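Local coordinates for HemO (PDB 1J77), which binds heme and, as a bacterial heme oxygenase, probably opens the porphyrin ring oxidatively, at residues P35-S38 and K39-I43; E158-N161 and A162-L165; F192-A195 and A196-A200. All blocks are in the same frame, centred on the assembly; numbering follows the deposited sequence.

Contact 1 (P35-S38 and K39-I43); sequences PFVS and KENYI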
loop_
_atom_site.group_PDB
_atom_site.type_symbol
_atom_site.label_atom_id
_atom_site.label_comp_id
_atom_site.label_asym_id
_atom_site.label_seq_id
_atom_site.Cartn_x
_atom_site.Cartn_y
_atom_site.Cartn_z
ATOM N N PRO A 35 -0.198 15.399 -4.111
ATOM C CA PRO A 35 0.001 15.173 -2.663
ATOM C C PRO A 35 1.066 16.052 -2.037
ATOM O O PRO A 35 1.020 16.200 -0.815
ATOM C CB PRO A 35 0.437 13.706 -2.563
ATOM C CG PRO A 35 0.489 13.184 -3.967
ATOM C CD PRO A 35 0.293 14.281 -4.918
ATOM N N PHE A 36 1.971 16.629 -2.833
ATOM C CA PHE A 36 3.057 17.437 -2.268
ATOM C C PHE A 36 2.878 18.940 -2.529
ATOM O O PHE A 36 3.765 19.722 -2.174
ATOM C CB PHE A 36 4.378 16.940 -2.824
ATOM C CG PHE A 36 4.587 15.475 -2.647
ATOM C CD1 PHE A 36 4.416 14.610 -3.705
ATOM C CD2 PHE A 36 4.946 14.954 -1.411
ATOM C CE1 PHE A 36 4.593 13.260 -3.573
ATOM C CE2 PHE A 36 5.124 13.592 -1.271
ATOM C CZ PHE A 36 4.946 12.736 -2.346
ATOM N N VAL A 37 1.727 19.358 -3.038
ATOM C CA VAL A 37 1.529 20.801 -3.381
ATOM C C VAL A 37 1.411 21.715 -2.157
ATOM O O VAL A 37 1.561 22.972 -2.212
ATOM C CB VAL A 37 0.322 20.985 -4.341
ATOM C CG1 VAL A 37 -0.979 21.026 -3.640
ATOM C CG2 VAL A 37 0.489 22.291 -5.186
ATOM N N SER A 38 1.236 21.095 -1.018
ATOM C CA SER A 38 1.030 21.842 0.187
ATOM C C SER A 38 0.959 20.885 1.344
ATOM O O SER A 38 0.644 19.701 1.179
ATOM C CB SER A 38 -0.281 22.611 0.144
ATOM O OG SER A 38 -1.444 21.784 0.167
ATOM N N LYS A 39 1.163 21.430 2.532
ATOM C CA LYS A 39 0.983 20.650 3.779
ATOM C C LYS A 39 -0.463 20.086 3.833
ATOM O O LYS A 39 -0.699 18.922 4.266
ATOM C CB LYS A 39 1.218 21.580 4.989
ATOM C CG LYS A 39 1.405 20.837 6.327
ATOM C CD LYS A 39 1.053 21.770 7.514
ATOM C CE LYS A 39 2.057 21.631 8.646
ATOM N NZ LYS A 39 1.626 22.325 9.929
ATOM N N GLU A 40 -1.442 20.887 3.436
ATOM C CA GLU A 40 -2.834 20.483 3.449
ATOM C C GLU A 40 -3.065 19.242 2.564
ATOM O O GLU A 40 -3.665 18.264 2.974
ATOM C CB GLU A 40 -3.706 21.637 2.966
ATOM C CG GLU A 40 -5.168 21.283 2.797
ATOM C CD GLU A 40 -6.017 22.386 2.182
ATOM O OE1 GLU A 40 -5.486 23.499 1.864
ATOM O OE2 GLU A 40 -7.235 22.136 2.018
ATOM N N ASN A 41 -2.556 19.281 1.348
ATOM C CA ASN A 41 -2.672 18.108 0.496
ATOM C C ASN A 41 -1.845 16.906 1.009
ATOM O O ASN A 41 -2.268 15.749 0.798
ATOM C CB ASN A 41 -2.347 18.457 -0.955
ATOM C CG ASN A 41 -3.562 18.894 -1.718
ATOM O OD1 ASN A 41 -4.541 19.396 -1.160
ATOM N ND2 ASN A 41 -3.538 18.629 -3.022
ATOM N N TYR A 42 -0.700 17.141 1.630
ATOM C CA TYR A 42 0.114 16.027 2.154
ATOM C C TYR A 42 -0.660 15.358 3.271
ATOM O O TYR A 42 -0.590 14.110 3.432
ATOM C CB TYR A 42 1.503 16.458 2.664
ATOM C CG TYR A 42 2.403 15.303 3.014
ATOM C CD1 TYR A 42 2.879 14.438 2.046
ATOM C CD2 TYR A 42 2.794 15.056 4.341
ATOM C CE1 TYR A 42 3.727 13.391 2.360
ATOM C CE2 TYR A 42 3.633 14.044 4.647
ATOM C CZ TYR A 42 4.092 13.195 3.683
ATOM O OH TYR A 42 4.874 12.131 4.011
ATOM N N ILE A 43 -1.410 16.136 4.039
ATOM C CA ILE A 43 -2.207 15.548 5.123
ATOM C C ILE A 43 -3.306 14.681 4.516
ATOM O O ILE A 43 -3.606 13.592 5.028
ATOM C CB ILE A 43 -2.736 16.656 6.080
ATOM C CG1 ILE A 43 -1.599 17.101 6.998
ATOM C CG2 ILE A 43 -3.896 16.145 6.846
ATOM C CD1 ILE A 43 -1.844 18.401 7.761
HETATM O O HOH W 1 -3.720 23.379 -0.798
#
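OG of S38 is held from two directions. The backbone N of N41 donates to it at 3.0 Å, and the N-H points almost straight at the oxygen (171°). Water 1 bonds the same OG. S38 is thus the N-cap of helix 39-60, and its hydroxyl takes up an amide of the first turn, which has no earlier helical carbonyl to bond. The side-chain torsion of S38 sets this up: with chi1 at 68°, OG lies between the backbone N and the carbonyl carbon and turns in over the helix start. Water 1 also donates to OE1 of E40 at 3.2 Å, so it bridges the cap and the first turn. The carbonyl of S38 opens the regular helical bonding. Y42 N donates to S38 O at 2.9 Å.

Apolar groups close the turn beside the cap. CG1 of V37 rests against the amide of N41, 3.6 Å from ND2. That ND2 is bonded to the carbonyl of Q34, just before P35. The rings of F36 and Y42 meet obliquely, with CE2 of F36 3.9 Å from CE1 of Y42. A128 of helix 122-129 touches the side chains of both. Y42 also stacks on Y133, and its OH bonds the carbonyl of G138. CG of Y42 stands opposite the backbone N (chi1 -172°), which brings the ring alongside P35 and F36. There P35 O lies at the ring edge, near its plane, 3.8 Å from CD1.

Contact 2 (E158-N161 and A162-L165); sequences EHLN and ALNL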
loop_
_atom_site.group_PDB
_atom_site.type_symbol
_atom_site.label_atom_id
_atom_site.label_comp_id
_atom_site.label_asym_id
_atom_site.label_seq_id
_atom_site.Cartn_x
_atom_site.Cartn_y
_atom_site.Cartn_z
ATOM N N GLU A 158 10.149 -14.512 -1.793
ATOM C CA GLU A 158 10.420 -15.932 -1.618
ATOM C C GLU A 158 9.314 -16.583 -0.804
ATOM O O GLU A 158 8.735 -17.603 -1.208
ATOM C CB GLU A 158 11.767 -16.124 -0.937
ATOM C CG GLU A 158 12.949 -15.653 -1.760
ATOM C CD GLU A 158 13.304 -16.580 -2.916
ATOM O OE1 GLU A 158 12.420 -17.289 -3.441
ATOM O OE2 GLU A 158 14.487 -16.599 -3.325
ATOM N N HIS A 159 8.995 -15.957 0.329
ATOM C CA HIS A 159 7.959 -16.464 1.229
ATOM C C HIS A 159 6.607 -16.549 0.545
ATOM O O HIS A 159 5.850 -17.496 0.766
ATOM C CB HIS A 159 7.862 -15.596 2.483
ATOM C CG HIS A 159 9.061 -15.666 3.379
ATOM N ND1 HIS A 159 9.683 -14.538 3.874
ATOM C CD2 HIS A 159 9.744 -16.721 3.884
ATOM C CE1 HIS A 159 10.696 -14.895 4.640
ATOM N NE2 HIS A 159 10.766 -16.215 4.653
ATOM N N LEU A 160 6.282 -15.549 -0.282
ATOM C CA LEU A 160 5.020 -15.573 -1.009
ATOM C C LEU A 160 4.933 -16.784 -1.945
ATOM O O LEU A 160 3.935 -17.509 -1.968
ATOM C CB LEU A 160 4.827 -14.277 -1.818
ATOM C CG LEU A 160 4.311 -13.039 -1.108
ATOM C CD1 LEU A 160 4.077 -11.953 -2.167
ATOM C CD2 LEU A 160 3.041 -13.333 -0.330
ATOM N N ASN A 161 5.979 -16.994 -2.737
ATOM C CA ASN A 161 6.029 -18.116 -3.652
ATOM C C ASN A 161 6.008 -19.456 -2.908
ATOM O O ASN A 161 5.362 -20.419 -3.343
ATOM C CB ASN A 161 7.300 -17.995 -4.484
ATOM C CG ASN A 161 7.241 -16.833 -5.421
ATOM O OD1 ASN A 161 8.241 -16.148 -5.656
ATOM N ND2 ASN A 161 6.065 -16.611 -5.977
ATOM N N ALA A 162 6.663 -19.467 -1.765
ATOM C CA ALA A 162 6.769 -20.691 -0.950
ATOM C C ALA A 162 5.466 -21.072 -0.256
ATOM O O ALA A 162 5.377 -22.170 0.305
ATOM C CB ALA A 162 7.879 -20.559 0.047
ATOM N N LEU A 163 4.453 -20.197 -0.255
ATOM C CA LEU A 163 3.158 -20.590 0.306
ATOM C C LEU A 163 2.653 -21.753 -0.522
ATOM O O LEU A 163 1.806 -22.520 -0.084
ATOM C CB LEU A 163 2.125 -19.455 0.281
ATOM C CG LEU A 163 2.523 -18.201 1.051
ATOM C CD1 LEU A 163 1.493 -17.101 0.825
ATOM C CD2 LEU A 163 2.779 -18.406 2.554
ATOM N N ASN A 164 3.189 -21.846 -1.742
ATOM C CA ASN A 164 2.859 -22.889 -2.695
ATOM C C ASN A 164 1.373 -22.998 -2.881
ATOM O O ASN A 164 0.804 -24.084 -2.871
ATOM C CB ASN A 164 3.474 -24.235 -2.292
ATOM C CG ASN A 164 4.885 -24.378 -2.792
ATOM O OD1 ASN A 164 5.184 -24.043 -3.948
ATOM N ND2 ASN A 164 5.778 -24.828 -1.924
ATOM N N LEU A 165 0.744 -21.837 -3.063
ATOM C CA LEU A 165 -0.680 -21.785 -3.295
ATOM C C LEU A 165 -0.915 -22.574 -4.556
ATOM O O LEU A 165 -0.074 -22.556 -5.450
ATOM C CB LEU A 165 -1.147 -20.341 -3.512
ATOM C CG LEU A 165 -1.160 -19.350 -2.344
ATOM C CD1 LEU A 165 -2.071 -18.208 -2.693
ATOM C CD2 LEU A 165 -1.612 -19.976 -1.042
HETATM O O HOH W 2 2.391 -19.350 -3.406
#
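L160 and L163 touch at the end of helix 149-162. Their side chains meet at the branch tips, CD2 of L160 with CD1 of L163, at 4.2 Å. This is a loose apolar touch, one turn apart. L163 leans back over the carbonyls of the last turn. Its chi1 of -59° puts CG beside the backbone N, and from there CG reaches the oxygens of both H159 and L160, each at 3.4 Å. CD1 lies on the L160 side and CD2 on the H159 side. The isobutyl group thus lies against these two carbonyl oxygens. A162 keeps its methyl close to E158 O, at 3.3 Å.

The backbone bonds change as the helix runs out. A162 N still donates to E158 O at 2.8 Å, four residues back. L163 N instead bonds L160 O, three residues back, at 3.2 Å. The shift from four to three residues tightens the turn; the amide now comes from above the carbonyl plane, 67° out of it. N164 then leaves the helical conformation with positive phi. Water 2 spans the exit: it probably donates to L160 O, and it accepts from L165 N at 3.0 Å. It thereby links the last turn to the outgoing chain.

Two helices border this end. The side chain of L160 comes close to that of Y112, a heme-binding residue on helix 104-119. L163 and L165 both pack on I108 of that helix. L165 also touches F11 of helix 11-32, and N161 lies against F11 and A12. H159 touches I69 and P70 in a loop. The chain then passes on into helix 167-192.

Contact 3 (F192-A195 and A196-A200); sequences FGLA and ADAEA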
loop_
_atom_site.group_PDB
_atom_site.type_symbol
_atom_site.label_atom_id
_atom_site.label_comp_id
_atom_site.label_asym_id
_atom_site.label_seq_id
_atom_site.Cartn_x
_atom_site.Cartn_y
_atom_site.Cartn_z
ATOM N N PHE A 192 -9.880 13.113 -1.441
ATOM C CA PHE A 192 -9.500 14.268 -2.249
ATOM C C PHE A 192 -10.722 14.899 -2.923
ATOM O O PHE A 192 -10.563 15.800 -3.737
ATOM C CB PHE A 192 -8.409 13.869 -3.245
ATOM C CG PHE A 192 -7.033 13.778 -2.644
ATOM C CD1 PHE A 192 -6.552 12.563 -2.075
ATOM C CD2 PHE A 192 -6.176 14.878 -2.601
ATOM C CE1 PHE A 192 -5.341 12.496 -1.539
ATOM C CE2 PHE A 192 -4.903 14.777 -2.111
ATOM C CZ PHE A 192 -4.476 13.576 -1.532
ATOM N N GLY A 193 -11.946 14.496 -2.608
ATOM C CA GLY A 193 -13.108 15.171 -3.165
ATOM C C GLY A 193 -13.371 14.948 -4.641
ATOM O O GLY A 193 -13.867 15.824 -5.346
ATOM N N LEU A 194 -13.058 13.745 -5.105
ATOM C CA LEU A 194 -13.315 13.335 -6.458
ATOM C C LEU A 194 -14.553 12.508 -6.591
ATOM O O LEU A 194 -14.960 11.820 -5.589
ATOM C CB LEU A 194 -12.108 12.534 -6.966
ATOM C CG LEU A 194 -10.729 13.120 -6.787
ATOM C CD1 LEU A 194 -9.646 12.253 -7.434
ATOM C CD2 LEU A 194 -10.656 14.567 -7.389
ATOM N N ALA A 195 -15.112 12.452 -7.805
ATOM C CA ALA A 195 -16.254 11.593 -8.118
ATOM C C ALA A 195 -15.902 10.098 -8.026
ATOM O O ALA A 195 -14.749 9.726 -8.112
ATOM C CB ALA A 195 -16.729 11.859 -9.505
ATOM N N ALA A 196 -16.892 9.227 -7.923
ATOM C CA ALA A 196 -16.620 7.812 -7.890
ATOM C C ALA A 196 -16.078 7.446 -9.236
ATOM O O ALA A 196 -16.454 8.042 -10.286
ATOM C CB ALA A 196 -17.914 7.012 -7.592
ATOM N N ASP A 197 -15.189 6.479 -9.259
ATOM C CA ASP A 197 -14.563 6.126 -10.528
ATOM C C ASP A 197 -13.738 7.233 -11.272
ATOM O O ASP A 197 -13.324 7.059 -12.410
ATOM C CB ASP A 197 -15.630 5.556 -11.430
ATOM C CG ASP A 197 -16.389 4.443 -10.759
ATOM O OD1 ASP A 197 -15.745 3.542 -10.114
ATOM O OD2 ASP A 197 -17.626 4.364 -10.873
ATOM N N ALA A 198 -13.459 8.341 -10.607
ATOM C CA ALA A 198 -12.520 9.319 -11.197
ATOM C C ALA A 198 -11.143 8.699 -11.368
ATOM O O ALA A 198 -10.713 7.858 -10.553
ATOM C CB ALA A 198 -12.391 10.495 -10.306
ATOM N N GLU A 199 -10.500 9.068 -12.454
ATOM C CA GLU A 199 -9.174 8.597 -12.780
ATOM C C GLU A 199 -8.279 9.745 -13.205
ATOM O O GLU A 199 -8.735 10.869 -13.470
ATOM C CB GLU A 199 -9.232 7.571 -13.942
ATOM C CG GLU A 199 -10.042 6.332 -13.585
ATOM C CD GLU A 199 -9.357 5.287 -12.686
ATOM O OE1 GLU A 199 -10.057 4.377 -12.160
ATOM O OE2 GLU A 199 -8.147 5.320 -12.522
ATOM N N ALA A 200 -6.988 9.485 -13.287
ATOM C CA ALA A 200 -6.056 10.422 -13.842
ATOM C C ALA A 200 -6.396 10.710 -15.301
ATOM O O ALA A 200 -7.122 9.963 -15.980
ATOM C CB ALA A 200 -4.606 9.835 -13.739
#
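One backbone hydrogen bond joins the two segments. A198 N donates to A195 O at 3.1 Å, with an N-H...O angle of 156°. The amide sits above the carbonyl plane of A195, 52° out of it.

The apolar contact is small. CB of L194 meets CB of A198 at 3.9 Å, and each CB is directed toward the other segment. The methyl of A198 also lies 3.3 Å from A195 O, so the oxygen that takes the amide proton also has this methyl close by. L194 turns its branch elsewhere. Its chi1 of -50° places CG opposite the carbonyl carbon, and the side chain touches L29 of helix 11-32, L188 and R189 of helix 167-192, and V33.

Two motifs follow each other: a helix cap and a beta turn. Helix 167-192 ends in a Schellman motif, with G193 at positive phi and two bonds returning to the last turn. A type II beta turn follows from A195 to A198. A196 and D197 are its corner residues, and D197 has the positive phi that a type II turn has at its second corner. D197 starts away from residues 192-195; A196 does so overall, though its CB touches A195.

Charged and polar bonds tie the outgoing chain back to the helix. OE1 of E199 forms salt bridges with both R189 and K185. R189 NE donates to A198 O, so R189 holds two successive residues at the end of the turn. A200 continues along helix 11-32, where its methyl touches N28 and S32.

In the fold
The three contacts follow one another along the chain, each at a helix boundary: contact 1 at the start of helix 39-60, contact 2 at the end of helix 149-162, contact 3 just after helix 167-192. Contacts 1 and 3 are neighbours, with centres about 17 Å apart. They touch where N41 O meets CZ of F192 at 3.9 Å. Contact 2 lies on the opposite side of the chain's centre from both. Its centre is about 38 Å from that of contact 1 and about 35 Å from that of contact 3. The side chain of P35 is about 7 Å from the heme, that of L160 about 8 Å. The side chain of L194 is about 13 Å from the heme.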